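Putative phosphosugar isomerase (Silicibacter pomeroyi DSS-3, PDB 3FJ1) is of unknown function but probably binds a phosphorylated sugar or related carbohydrate derivative through its paired SIS domains, perhaps as an isomerase or aminotransferase. Local coordinates at residues A[155-160]-A[312-317]; A[51-56]-A[224-229]; A[19-24]-A[182-187]; A[188-193]-A[298-303]; A[178-183]-A[305-310]. One frame throughout, in Å; residues are numbered along the deposited sequence. Where two conformers were deposited one is given.

Interaction 1 of 5, residues A[155-160]-A[312-317]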
# COMPACT_ATOMS: atom_id res chain seq x y z
N THR A 155 -2.87 2.16 20.86
CA THR A 155 -1.72 2.55 20.06
C THR A 155 -2.17 3.15 18.73
O THR A 155 -1.67 4.19 18.32
CB THR A 155 -0.77 1.36 19.84
OG1 THR A 155 -0.10 1.06 21.07
CG2 THR A 155 0.28 1.69 18.78
N PHE A 156 -3.10 2.49 18.03
CA PHE A 156 -3.59 3.07 16.76
C PHE A 156 -4.22 4.47 16.96
O PHE A 156 -3.84 5.44 16.29
CB PHE A 156 -4.61 2.15 16.09
CG PHE A 156 -5.07 2.69 14.77
CD1 PHE A 156 -4.36 2.42 13.63
CD2 PHE A 156 -6.13 3.59 14.69
CE1 PHE A 156 -4.74 2.94 12.41
CE2 PHE A 156 -6.53 4.13 13.45
CZ PHE A 156 -5.81 3.81 12.30
N VAL A 157 -5.16 4.56 17.89
CA VAL A 157 -5.90 5.82 18.12
C VAL A 157 -4.98 6.94 18.57
O VAL A 157 -4.99 8.00 17.96
CB VAL A 157 -7.11 5.63 19.07
CG1 VAL A 157 -7.75 6.97 19.39
CG2 VAL A 157 -8.15 4.67 18.42
N THR A 158 -4.17 6.70 19.60
CA THR A 158 -3.26 7.72 20.11
C THR A 158 -2.15 8.12 19.13
O THR A 158 -1.77 9.29 19.08
CB THR A 158 -2.63 7.34 21.47
OG1 THR A 158 -1.87 6.13 21.36
CG2 THR A 158 -3.71 7.21 22.57
N SER A 159 -1.65 7.17 18.34
CA SER A 159 -0.66 7.49 17.29
C SER A 159 -1.26 8.51 16.31
O SER A 159 -0.64 9.53 15.95
CB SER A 159 -0.19 6.22 16.56
OG SER A 159 0.62 5.39 17.41
N ALA A 160 -2.47 8.21 15.83
CA ALA A 160 -3.14 9.07 14.92
C ALA A 160 -3.44 10.44 15.54
O ALA A 160 -3.20 11.46 14.91
CB ALA A 160 -4.42 8.40 14.33
N LEU A 312 -15.06 6.22 13.96
CA LEU A 312 -15.52 5.03 13.23
C LEU A 312 -14.74 3.77 13.61
O LEU A 312 -15.31 2.72 13.79
CB LEU A 312 -15.39 5.27 11.72
CG LEU A 312 -16.06 6.50 11.13
CD1 LEU A 312 -15.85 6.56 9.62
CD2 LEU A 312 -17.57 6.48 11.48
N ILE A 313 -13.41 3.89 13.71
CA ILE A 313 -12.59 2.74 14.06
C ILE A 313 -12.86 2.29 15.50
O ILE A 313 -12.79 1.10 15.77
CB ILE A 313 -11.08 2.96 13.79
CG1 ILE A 313 -10.35 1.59 13.67
CG2 ILE A 313 -10.43 3.96 14.80
CD1 ILE A 313 -10.71 0.72 12.42
N VAL A 314 -13.13 3.22 16.41
CA VAL A 314 -13.48 2.83 17.80
C VAL A 314 -14.78 1.99 17.79
O VAL A 314 -14.87 0.94 18.47
CB VAL A 314 -13.52 4.03 18.76
CG1 VAL A 314 -14.14 3.62 20.11
CG2 VAL A 314 -12.07 4.63 18.98
N SER A 315 -15.78 2.44 17.04
CA SER A 315 -17.02 1.68 16.91
C SER A 315 -16.75 0.29 16.30
O SER A 315 -17.32 -0.72 16.72
CB SER A 315 -18.06 2.45 16.13
OG SER A 315 -18.52 3.60 16.88
N PHE A 316 -15.89 0.26 15.29
CA PHE A 316 -15.53 -1.01 14.67
C PHE A 316 -14.87 -1.95 15.67
O PHE A 316 -15.19 -3.15 15.71
CB PHE A 316 -14.59 -0.78 13.47
CG PHE A 316 -14.09 -2.07 12.85
CD1 PHE A 316 -14.86 -2.74 11.94
CD2 PHE A 316 -12.86 -2.59 13.17
CE1 PHE A 316 -14.40 -3.92 11.38
CE2 PHE A 316 -12.42 -3.77 12.62
CZ PHE A 316 -13.17 -4.43 11.73
N TYR A 317 -13.91 -1.43 16.44
CA TYR A 317 -13.20 -2.23 17.44
C TYR A 317 -14.18 -2.87 18.41
O TYR A 317 -14.08 -4.05 18.78
CB TYR A 317 -12.21 -1.37 18.23
CG TYR A 317 -10.97 -0.85 17.50
CD1 TYR A 317 -10.33 -1.59 16.51
CD2 TYR A 317 -10.38 0.34 17.90
CE1 TYR A 317 -9.16 -1.12 15.89
CE2 TYR A 317 -9.22 0.82 17.29
CZ TYR A 317 -8.62 0.08 16.30
OH TYR A 317 -7.46 0.60 15.70

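Interaction 2 of 5, residues A[51-56]-A[224-229]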
# COMPACT_ATOMS: atom_id res chain seq x y z
N ARG A 51 5.59 0.20 9.86
CA ARG A 51 5.15 -1.13 9.43
C ARG A 51 3.89 -1.52 10.18
O ARG A 51 3.57 -0.92 11.20
CB ARG A 51 6.24 -2.17 9.68
CG ARG A 51 6.72 -2.18 11.10
CD ARG A 51 7.93 -3.05 11.26
NE ARG A 51 7.58 -4.46 11.30
CZ ARG A 51 7.14 -5.08 12.39
NH1 ARG A 51 6.99 -4.42 13.54
NH2 ARG A 51 6.86 -6.39 12.36
N GLY A 52 3.18 -2.52 9.67
CA GLY A 52 1.97 -3.01 10.33
C GLY A 52 0.90 -1.95 10.52
O GLY A 52 0.65 -1.13 9.64
N SER A 53 0.24 -1.99 11.66
CA SER A 53 -0.83 -1.06 11.96
C SER A 53 -0.32 0.39 11.95
O SER A 53 -1.07 1.30 11.57
CB SER A 53 -1.45 -1.41 13.31
OG SER A 53 -2.53 -0.57 13.63
N SER A 54 0.93 0.60 12.38
CA SER A 54 1.55 1.93 12.33
C SER A 54 1.58 2.51 10.92
O SER A 54 1.48 3.71 10.75
CB SER A 54 2.95 1.96 12.95
OG SER A 54 2.90 1.73 14.34
N ASP A 55 1.66 1.67 9.90
CA ASP A 55 1.63 2.19 8.53
C ASP A 55 0.22 2.67 8.11
O ASP A 55 0.11 3.54 7.27
CB ASP A 55 2.19 1.17 7.55
CG ASP A 55 2.86 1.82 6.35
OD1 ASP A 55 3.14 3.04 6.36
OD2 ASP A 55 3.12 1.07 5.40
N HIS A 56 -0.83 2.11 8.71
CA HIS A 56 -2.21 2.58 8.47
C HIS A 56 -2.37 3.96 9.13
O HIS A 56 -3.05 4.85 8.59
CB HIS A 56 -3.24 1.58 8.95
CG HIS A 56 -3.09 0.23 8.30
ND1 HIS A 56 -2.79 0.09 6.96
CD2 HIS A 56 -3.24 -1.03 8.79
CE1 HIS A 56 -2.70 -1.19 6.67
NE2 HIS A 56 -3.03 -1.89 7.74
N ALA A 224 -9.68 -4.08 8.47
CA ALA A 224 -9.43 -5.41 7.90
C ALA A 224 -8.26 -6.11 8.64
O ALA A 224 -8.37 -7.28 8.97
CB ALA A 224 -9.20 -5.37 6.40
N LEU A 225 -7.20 -5.37 8.93
CA LEU A 225 -6.06 -5.93 9.64
C LEU A 225 -6.47 -6.49 11.00
O LEU A 225 -6.22 -7.67 11.30
CB LEU A 225 -4.96 -4.87 9.83
CG LEU A 225 -3.77 -5.28 10.71
CD1 LEU A 225 -3.14 -6.57 10.15
CD2 LEU A 225 -2.75 -4.17 10.87
N LYS A 226 -7.13 -5.66 11.80
CA LYS A 226 -7.45 -6.05 13.16
C LYS A 226 -8.54 -7.14 13.24
O LYS A 226 -8.54 -7.95 14.19
CB LYS A 226 -7.76 -4.84 14.03
CG LYS A 226 -6.57 -3.86 14.14
CD LYS A 226 -5.28 -4.51 14.69
CE LYS A 226 -4.06 -3.51 14.72
NZ LYS A 226 -4.20 -2.30 15.57
N PHE A 227 -9.42 -7.18 12.25
CA PHE A 227 -10.41 -8.25 12.18
C PHE A 227 -9.69 -9.59 12.00
O PHE A 227 -10.00 -10.54 12.70
CB PHE A 227 -11.37 -8.00 11.03
CG PHE A 227 -12.44 -9.03 10.90
CD1 PHE A 227 -13.57 -8.98 11.69
CD2 PHE A 227 -12.33 -10.05 9.97
CE1 PHE A 227 -14.58 -9.95 11.54
CE2 PHE A 227 -13.33 -11.00 9.82
CZ PHE A 227 -14.44 -10.95 10.61
N LYS A 228 -8.70 -9.64 11.10
CA LYS A 228 -7.91 -10.86 10.90
C LYS A 228 -7.12 -11.24 12.15
O LYS A 228 -7.09 -12.41 12.55
CB LYS A 228 -6.96 -10.72 9.70
CG LYS A 228 -7.67 -10.58 8.34
CD LYS A 228 -6.69 -10.47 7.18
CE LYS A 228 -5.99 -9.15 7.13
NZ LYS A 228 -5.05 -9.12 5.95
N GLU A 229 -6.50 -10.23 12.74
CA GLU A 229 -5.65 -10.39 13.91
C GLU A 229 -6.42 -10.97 15.08
O GLU A 229 -5.97 -11.90 15.76
CB GLU A 229 -5.20 -9.00 14.34
CG GLU A 229 -3.99 -8.95 15.27
CD GLU A 229 -2.73 -8.51 14.50
OE1 GLU A 229 -2.62 -7.30 14.10
OE2 GLU A 229 -1.87 -9.39 14.29

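Interaction 3 of 5, residues A[19-24]-A[182-187]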
# COMPACT_ATOMS: atom_id res chain seq x y z
N ALA A 19 -7.09 7.66 27.50
CA ALA A 19 -5.75 7.64 26.92
C ALA A 19 -5.58 8.88 26.05
O ALA A 19 -4.58 9.57 26.13
CB ALA A 19 -5.54 6.37 26.08
N VAL A 20 -6.56 9.14 25.17
CA VAL A 20 -6.55 10.36 24.36
C VAL A 20 -6.51 11.61 25.24
O VAL A 20 -5.81 12.57 24.94
CB VAL A 20 -7.75 10.37 23.37
CG1 VAL A 20 -7.85 11.70 22.65
CG2 VAL A 20 -7.60 9.20 22.36
N GLN A 21 -7.26 11.60 26.34
CA GLN A 21 -7.24 12.72 27.27
C GLN A 21 -5.85 12.94 27.85
O GLN A 21 -5.39 14.08 27.91
CB GLN A 21 -8.26 12.55 28.41
CG GLN A 21 -8.43 13.77 29.30
CD GLN A 21 -8.90 14.97 28.53
OE1 GLN A 21 -8.13 15.91 28.27
NE2 GLN A 21 -10.13 14.92 28.06
N ARG A 22 -5.16 11.86 28.20
CA ARG A 22 -3.80 11.99 28.75
C ARG A 22 -2.84 12.55 27.71
O ARG A 22 -2.02 13.38 28.03
CB ARG A 22 -3.27 10.66 29.31
CG ARG A 22 -3.98 10.24 30.57
CD ARG A 22 -3.35 9.02 31.21
NE ARG A 22 -4.30 8.44 32.16
CZ ARG A 22 -5.26 7.56 31.83
NH1 ARG A 22 -5.41 7.16 30.57
NH2 ARG A 22 -6.06 7.10 32.77
N LEU A 23 -2.98 12.09 26.47
CA LEU A 23 -2.15 12.58 25.37
C LEU A 23 -2.42 14.08 25.13
O LEU A 23 -1.51 14.86 25.01
CB LEU A 23 -2.42 11.76 24.10
CG LEU A 23 -1.74 12.27 22.83
CD1 LEU A 23 -0.22 12.37 22.99
CD2 LEU A 23 -2.19 11.37 21.70
N LEU A 24 -3.69 14.47 25.10
CA LEU A 24 -4.06 15.88 24.95
C LEU A 24 -3.47 16.74 26.08
O LEU A 24 -2.92 17.82 25.83
CB LEU A 24 -5.57 16.04 24.87
CG LEU A 24 -6.29 15.56 23.61
CD1 LEU A 24 -7.80 15.38 23.81
CD2 LEU A 24 -6.01 16.50 22.40
N ASN A 182 -12.26 17.71 21.79
CA ASN A 182 -13.49 16.97 22.14
C ASN A 182 -13.45 15.47 21.90
O ASN A 182 -14.44 14.78 22.16
CB ASN A 182 -14.68 17.55 21.38
CG ASN A 182 -15.02 18.96 21.82
OD1 ASN A 182 -15.03 19.26 23.02
ND2 ASN A 182 -15.25 19.84 20.85
N LEU A 183 -12.33 14.93 21.42
CA LEU A 183 -12.26 13.51 21.10
C LEU A 183 -12.58 12.54 22.23
O LEU A 183 -13.20 11.53 21.96
CB LEU A 183 -10.93 13.11 20.47
CG LEU A 183 -10.84 13.20 18.95
CD1 LEU A 183 -9.40 12.82 18.51
CD2 LEU A 183 -11.90 12.33 18.26
N PRO A 184 -12.10 12.79 23.46
CA PRO A 184 -12.47 11.87 24.54
C PRO A 184 -13.99 11.66 24.64
O PRO A 184 -14.43 10.54 24.75
CB PRO A 184 -11.89 12.54 25.77
CG PRO A 184 -10.67 13.30 25.24
CD PRO A 184 -11.13 13.83 23.92
N GLU A 185 -14.77 12.74 24.52
CA GLU A 185 -16.24 12.66 24.54
C GLU A 185 -16.75 11.85 23.35
O GLU A 185 -17.55 10.92 23.52
CB GLU A 185 -16.87 14.07 24.50
CG GLU A 185 -18.39 14.10 24.61
CD GLU A 185 -19.01 15.50 24.51
OE1 GLU A 185 -18.68 16.27 23.58
OE2 GLU A 185 -19.87 15.81 25.35
N THR A 186 -16.32 12.23 22.15
CA THR A 186 -16.71 11.59 20.91
C THR A 186 -16.39 10.10 20.96
O THR A 186 -17.23 9.26 20.58
CB THR A 186 -15.99 12.25 19.71
OG1 THR A 186 -16.31 13.64 19.67
CG2 THR A 186 -16.42 11.62 18.36
N LEU A 187 -15.18 9.76 21.43
CA LEU A 187 -14.74 8.36 21.41
C LEU A 187 -15.40 7.54 22.48
O LEU A 187 -15.63 6.33 22.28
CB LEU A 187 -13.21 8.25 21.48
CG LEU A 187 -12.49 8.91 20.28
CD1 LEU A 187 -10.96 8.72 20.38
CD2 LEU A 187 -13.01 8.41 18.92

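Interaction 4 of 5, residues A[188-193]-A[298-303]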
# COMPACT_ATOMS: atom_id res chain seq x y z
N ALA A 188 -15.75 8.18 23.58
CA ALA A 188 -16.51 7.51 24.64
C ALA A 188 -17.84 7.04 24.03
O ALA A 188 -18.21 5.88 24.15
CB ALA A 188 -16.75 8.43 25.81
N ALA A 189 -18.54 7.97 23.36
CA ALA A 189 -19.79 7.69 22.67
C ALA A 189 -19.60 6.58 21.65
O ALA A 189 -20.33 5.56 21.64
CB ALA A 189 -20.32 8.96 22.03
N ALA A 190 -18.58 6.74 20.76
CA ALA A 190 -18.28 5.72 19.78
C ALA A 190 -18.04 4.32 20.34
O ALA A 190 -18.39 3.32 19.71
CB ALA A 190 -17.02 6.17 18.95
N SER A 191 -17.44 4.21 21.53
CA SER A 191 -17.15 2.92 22.11
C SER A 191 -18.42 2.23 22.61
O SER A 191 -18.39 1.05 22.91
CB SER A 191 -16.16 3.05 23.27
OG SER A 191 -16.73 3.72 24.38
N ARG A 192 -19.52 2.98 22.74
CA ARG A 192 -20.80 2.41 23.19
C ARG A 192 -21.66 1.86 22.02
O ARG A 192 -22.84 1.50 22.21
CB ARG A 192 -21.55 3.45 24.03
CG ARG A 192 -20.82 3.81 25.34
CD ARG A 192 -21.66 4.72 26.30
NE ARG A 192 -21.71 6.13 25.87
CZ ARG A 192 -20.88 7.11 26.27
NH1 ARG A 192 -19.91 6.89 27.18
NH2 ARG A 192 -21.03 8.35 25.79
N ILE A 193 -21.08 1.77 20.83
CA ILE A 193 -21.75 1.28 19.64
C ILE A 193 -21.09 -0.07 19.30
O ILE A 193 -19.85 -0.20 19.41
CB ILE A 193 -21.55 2.25 18.46
CG1 ILE A 193 -22.29 3.56 18.76
CG2 ILE A 193 -22.00 1.59 17.15
CD1 ILE A 193 -21.95 4.69 17.83
N GLU A 298 -24.86 2.94 13.01
CA GLU A 298 -24.79 3.93 14.08
C GLU A 298 -23.38 4.50 14.15
O GLU A 298 -22.43 3.73 14.14
CB GLU A 298 -25.12 3.24 15.38
CG GLU A 298 -25.56 4.18 16.42
CD GLU A 298 -26.07 3.50 17.67
OE1 GLU A 298 -26.43 2.31 17.65
OE2 GLU A 298 -26.10 4.21 18.68
N HIS A 299 -23.24 5.82 14.20
CA HIS A 299 -21.92 6.46 14.29
C HIS A 299 -21.93 7.84 14.94
O HIS A 299 -22.97 8.52 15.01
CB HIS A 299 -21.28 6.58 12.89
CG HIS A 299 -22.07 7.41 11.95
ND1 HIS A 299 -23.22 6.94 11.33
CD2 HIS A 299 -21.94 8.70 11.58
CE1 HIS A 299 -23.74 7.91 10.59
NE2 HIS A 299 -22.97 8.99 10.72
N VAL A 300 -20.74 8.26 15.38
CA VAL A 300 -20.59 9.55 16.03
C VAL A 300 -19.64 10.46 15.25
O VAL A 300 -18.47 10.12 15.03
CB VAL A 300 -20.08 9.37 17.48
CG1 VAL A 300 -20.11 10.72 18.19
CG2 VAL A 300 -20.89 8.30 18.25
N ARG A 301 -20.15 11.61 14.80
CA ARG A 301 -19.34 12.57 14.12
C ARG A 301 -18.53 13.38 15.16
O ARG A 301 -18.95 13.52 16.31
CB ARG A 301 -20.21 13.47 13.24
CG ARG A 301 -20.86 12.76 12.07
CD ARG A 301 -19.84 12.45 10.99
NE ARG A 301 -20.38 11.78 9.81
CZ ARG A 301 -19.99 10.59 9.35
NH1 ARG A 301 -19.07 9.85 9.97
NH2 ARG A 301 -20.53 10.14 8.22
N SER A 302 -17.37 13.87 14.72
CA SER A 302 -16.36 14.45 15.61
C SER A 302 -16.21 15.98 15.63
O SER A 302 -15.57 16.50 16.54
CB SER A 302 -15.00 13.84 15.25
OG SER A 302 -14.51 14.40 14.06
N GLY A 303 -16.78 16.67 14.66
CA GLY A 303 -16.57 18.11 14.50
C GLY A 303 -15.63 18.50 13.38
O GLY A 303 -15.56 19.67 13.01
O HOH W 1 -25.60 1.96 20.52

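Interaction 5 of 5, residues A[178-183]-A[305-310]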
# COMPACT_ATOMS: atom_id res chain seq x y z
N ALA A 178 -10.07 22.10 17.91
CA ALA A 178 -11.31 22.01 18.72
C ALA A 178 -11.87 20.62 18.69
O ALA A 178 -12.29 20.11 19.73
CB ALA A 178 -12.37 23.01 18.21
N ALA A 179 -11.91 20.01 17.49
CA ALA A 179 -12.36 18.64 17.35
C ALA A 179 -11.49 17.67 18.15
O ALA A 179 -11.99 16.79 18.85
CB ALA A 179 -12.37 18.23 15.91
N LEU A 180 -10.18 17.83 18.03
CA LEU A 180 -9.23 17.01 18.80
C LEU A 180 -9.53 17.12 20.30
O LEU A 180 -9.53 16.11 21.03
CB LEU A 180 -7.79 17.44 18.51
CG LEU A 180 -7.24 17.04 17.14
CD1 LEU A 180 -5.97 17.91 16.77
CD2 LEU A 180 -6.96 15.49 17.03
N GLY A 181 -9.76 18.35 20.74
CA GLY A 181 -10.06 18.64 22.14
C GLY A 181 -11.28 17.90 22.66
O GLY A 181 -11.35 17.55 23.84
N ASN A 182 -12.26 17.71 21.79
CA ASN A 182 -13.49 16.97 22.14
C ASN A 182 -13.45 15.47 21.90
O ASN A 182 -14.44 14.78 22.16
CB ASN A 182 -14.68 17.55 21.38
CG ASN A 182 -15.02 18.96 21.82
OD1 ASN A 182 -15.03 19.26 23.02
ND2 ASN A 182 -15.25 19.84 20.85
N LEU A 183 -12.33 14.93 21.42
CA LEU A 183 -12.26 13.51 21.10
C LEU A 183 -12.58 12.54 22.23
O LEU A 183 -13.20 11.53 21.96
CB LEU A 183 -10.93 13.11 20.47
CG LEU A 183 -10.84 13.20 18.95
CD1 LEU A 183 -9.40 12.82 18.51
CD2 LEU A 183 -11.90 12.33 18.26
N ALA A 305 -13.64 16.78 9.56
CA ALA A 305 -13.40 15.71 8.60
C ALA A 305 -12.26 14.79 9.00
O ALA A 305 -12.35 13.57 8.85
CB ALA A 305 -13.07 16.31 7.24
N LEU A 306 -11.15 15.35 9.50
CA LEU A 306 -9.96 14.53 9.74
C LEU A 306 -9.97 13.67 11.02
O LEU A 306 -9.23 12.71 11.13
CB LEU A 306 -8.70 15.41 9.68
CG LEU A 306 -8.41 15.98 8.28
CD1 LEU A 306 -7.21 16.94 8.30
CD2 LEU A 306 -8.20 14.83 7.31
N THR A 307 -10.78 14.05 11.99
CA THR A 307 -10.92 13.28 13.23
C THR A 307 -12.06 12.25 13.12
O THR A 307 -12.09 11.29 13.89
CB THR A 307 -11.13 14.22 14.47
OG1 THR A 307 -11.99 15.30 14.10
CG2 THR A 307 -9.76 14.82 14.93
N ASP A 308 -12.96 12.40 12.15
CA ASP A 308 -14.09 11.48 12.01
C ASP A 308 -13.71 10.01 11.94
O ASP A 308 -14.35 9.19 12.57
CB ASP A 308 -14.99 11.85 10.82
CG ASP A 308 -16.07 12.91 11.16
OD1 ASP A 308 -16.15 13.42 12.31
OD2 ASP A 308 -16.83 13.23 10.23
N PRO A 309 -12.67 9.65 11.15
CA PRO A 309 -12.31 8.23 11.08
C PRO A 309 -11.94 7.57 12.41
O PRO A 309 -12.17 6.38 12.55
CB PRO A 309 -11.14 8.22 10.08
CG PRO A 309 -11.40 9.41 9.22
CD PRO A 309 -11.89 10.45 10.20
N LEU A 310 -11.41 8.32 13.37
CA LEU A 310 -11.07 7.76 14.67
C LEU A 310 -12.32 7.30 15.42
O LEU A 310 -12.32 6.25 16.09
CB LEU A 310 -10.26 8.75 15.48
CG LEU A 310 -8.79 8.97 15.05
CD1 LEU A 310 -8.27 10.15 15.82
CD2 LEU A 310 -7.92 7.71 15.23

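Interaction 1 of 5, residues A[155-160]-A[312-317]
Phe156 of helix 153-171 meets Tyr317 and Ile313 of helix 308-326. CB of Phe156 lies 3.3 Å from Tyr317 OH. CG and CD2 keep the same hydroxyl at van der Waals distance, on an oblique approach to the ring. Farther out, Phe156 CE2 rests 4.1 Å from Ile313 CG2. The ring gets there because CG is anti to the backbone N (chi1 -177°). It also packs on Ser53, His56 and Val57 of helix 53-69. Beside it, Val157 CG2 touches Val314 CG2 at 4.0 Å. The same Val157 methyl sits at the edge of the Tyr317 ring, 4.2 Å from CE2. The segments run antiparallel, 175° between directions, with axes 11.2 Å apart, so the gap is spanned by side chains alone. Cutting Phe156 back to alanine is likely to open a gap by Ile313 CG2 and to take CG and CD2 away from the Tyr317 hydroxyl, with only CB left beside it. That hydroxyl has its polar partner in Glu222 of helix 217-231. The two SIS domains thus meet here through buried hydrocarbon, and the one polar group brought into the contact is satisfied by a hydrogen bond to that carboxylate.

Interaction 2 of 5, residues A[51-56]-A[224-229]
Ser53 OG accepts a hydrogen bond from Lys226 NZ at 3.1 Å. The lysine reaches it with a chain bent at chi2 and chi4, which also lays Lys226 CE 3.6 Å from Ser53 CB. Next to this bond sits an apolar patch built on one methyl. Leu225 CD2 lies 3.8 Å from Ser53 N and also touches the serine CB. The same methyl stands at the edge of the His56 imidazole, near its plane, with Leu225 CD2 3.8 Å from His56 CD2. Leu225 CG is anti to its backbone N (chi1 173°), and this carries the branch across to the start of helix 53-69. The loop before that helix turns at Gly52, whose positive phi favours glycine. In the SIS fold the first strand of the parallel sheet leads through such a loop into a helix. Here strand 45-49 does so, and helix 217-231 of the second SIS domain faces the turn. Outside this shell, Glu222 positions both polar groups, through a salt bridge from its carboxylate to Lys226 NZ and a hydrogen bond with Ser53 OG, while Lys226 NZ also bonds the carbonyl of Ala151. On the second subunit, Pro247 packs on Leu225 and Glu242 forms a salt bridge with Arg51.

Interaction 3 of 5, residues A[19-24]-A[182-187]
Pro184 lies against Val20, Gln21 and Leu24, at the first turn of helix 183-191. The tight part is apolar. Leu24 CD1 and the proline ring reach toward each other, with Leu24 CD1 3.7 Å from Pro184 CD. Val20 splits its two methyls between partners. Val20 CG1 lies 4.0 Å from Leu183 CB and 4.1 Å from Pro184 CD. Val20 CG2 points to the next turn and meets Leu187 CD1 at 3.9 Å. This split follows from the valine torsion, chi1 173°, which sets CG1 anti to the backbone N, and CG2 beside that N, anti to the carbonyl carbon. The CA atoms of Gln21 and Pro184 are 6.0 Å apart, the nearest such pair across the segments. The other side is looser and nearer solvent. There the partly exposed Gln21 side chain, bent at chi2, brings its amide end across the proline at about a right angle. With a serine in place of Pro184, the loss of ring CG and CD would probably open a gap beside Leu24 CD1 and leave the Gln21 side chain without its contact to CG. The segments are antiparallel, with 171° between directions and 9.3 Å between axes. This is helix-on-helix packing between the long N-terminal helix 8-41 and helix 183-191. Helix 153-171 packs on both: Val157 meets Val20, and Val161 meets Leu183. Helix 308-326 packs on helix 183-191 as well, through Leu310, Ser311 and Val314.

Interaction 4 of 5, residues A[188-193]-A[298-303]
The carbonyl oxygen of Ala190, a residue packed against Val300, accepts a hydrogen bond from Ser315 OG of helix 308-326 and a weak one from Ile193 N. Ile193 is the main side chain of the contact. Its CG1 is anti to the carbonyl carbon (chi1 -67°), which, with chi2 extended (168°), brings Ile193 CD1 to Val300 CG2 at 3.8 Å. Ile193 CD1 also comes 4.0 Å from His299 CA. The other branch, Ile193 CG2, lies 3.7 Å from Glu298 O, a carbonyl that accepts one hydrogen bond from Trp195 NE1. The aliphatic part of Glu298 runs obliquely over the isoleucine, with Glu298 CG 3.9 Å from Ile193 CD1. Farther along, Val300 CG2 turns to helix 183-191. It touches Ala189 CB at 3.9 Å and packs on Ala190 N at 3.8 Å. The small alanines let the loop come close, and the CA atoms of Ala190 and Val300 are 5.8 Å apart. At the rim a water lies between Arg192 O and Glu298 OE2, with only a weak bond to the carboxylate. The helix has its own tie: Ser191 OG donates to Ala188 O at 2.6 Å. The loop 298-303 follows strand 295-296, an outermost strand of the second SIS sheet, and leads to helix 308-326. That helix holds both sides, as Ser311 OG bonds Val300 O and Val314 packs on Ala190. Helix 8-41 packs on Ala188 and Ser191 through Pro17 and Ile13.

Interaction 5 of 5, residues A[178-183]-A[305-310]
The lead-in to helix 308-326, within the second SIS domain, packs on the end of helix 174-181 and the start of helix 183-191. Thr307 is the central side chain, and its two branches face different neighbours. Thr307 CG2 lies 3.6 Å from Leu180 CD2 and 4.1 Å from Leu183 CD1. The hydroxyl, Thr307 OG1, rests 3.5 Å from Ala179 CB, a van der Waals contact. Its polar partners are Ser302 OG and the carbonyl of His304, both in the preceding loop. The torsion explains the division: chi1 of 40° places OG1 between the backbone N and the carbonyl carbon, and CG2 anti to that carbon. One turn on, Leu310 CD1 meets Leu183 CD1 at 4.0 Å, the two side chains crossing at about a right angle. Leu183 therefore bridges the threonine methyl and the leucine. The Ala179 methyl is small enough for the threonine to come near the helix, with 6.9 Å between the CA atoms of Ala179 and Thr307. Leu180 and Leu183 continue onto Leu164 and Val161 of helix 153-171, and Leu310 packs on Val161 too. Ser302 OG also bonds Asp308 OD1, which ties the loop 298-303 to Asp308. The arrangement is a buried apolar junction between helix 174-181, with the residue that follows its turn, and the last modelled helix of a protein with two SIS domains.

Helix 308-326 is shared by interactions 1 and 5, and its residues also touch interactions 3 and 4. Interaction 1 lies about 6 Å from the chain centre and touches all four others, at centre distances of 11 to 12 Å. Interaction 2 is about 21 to 22 Å from interactions 3, 4 and 5, centre to centre, where the second subunit approaches. Along the chain, interactions 4 and 5 fall within the span of interaction 1, and 4 within that of 5. Interactions 2 and 3 alternate with 1. Interactions 1 and 2 join the two SIS ranges directly. Interaction 3 joins helix 183-191 to helix 8-41, and interactions 4 and 5 join 188-193 and 178-183 to residues 298-310.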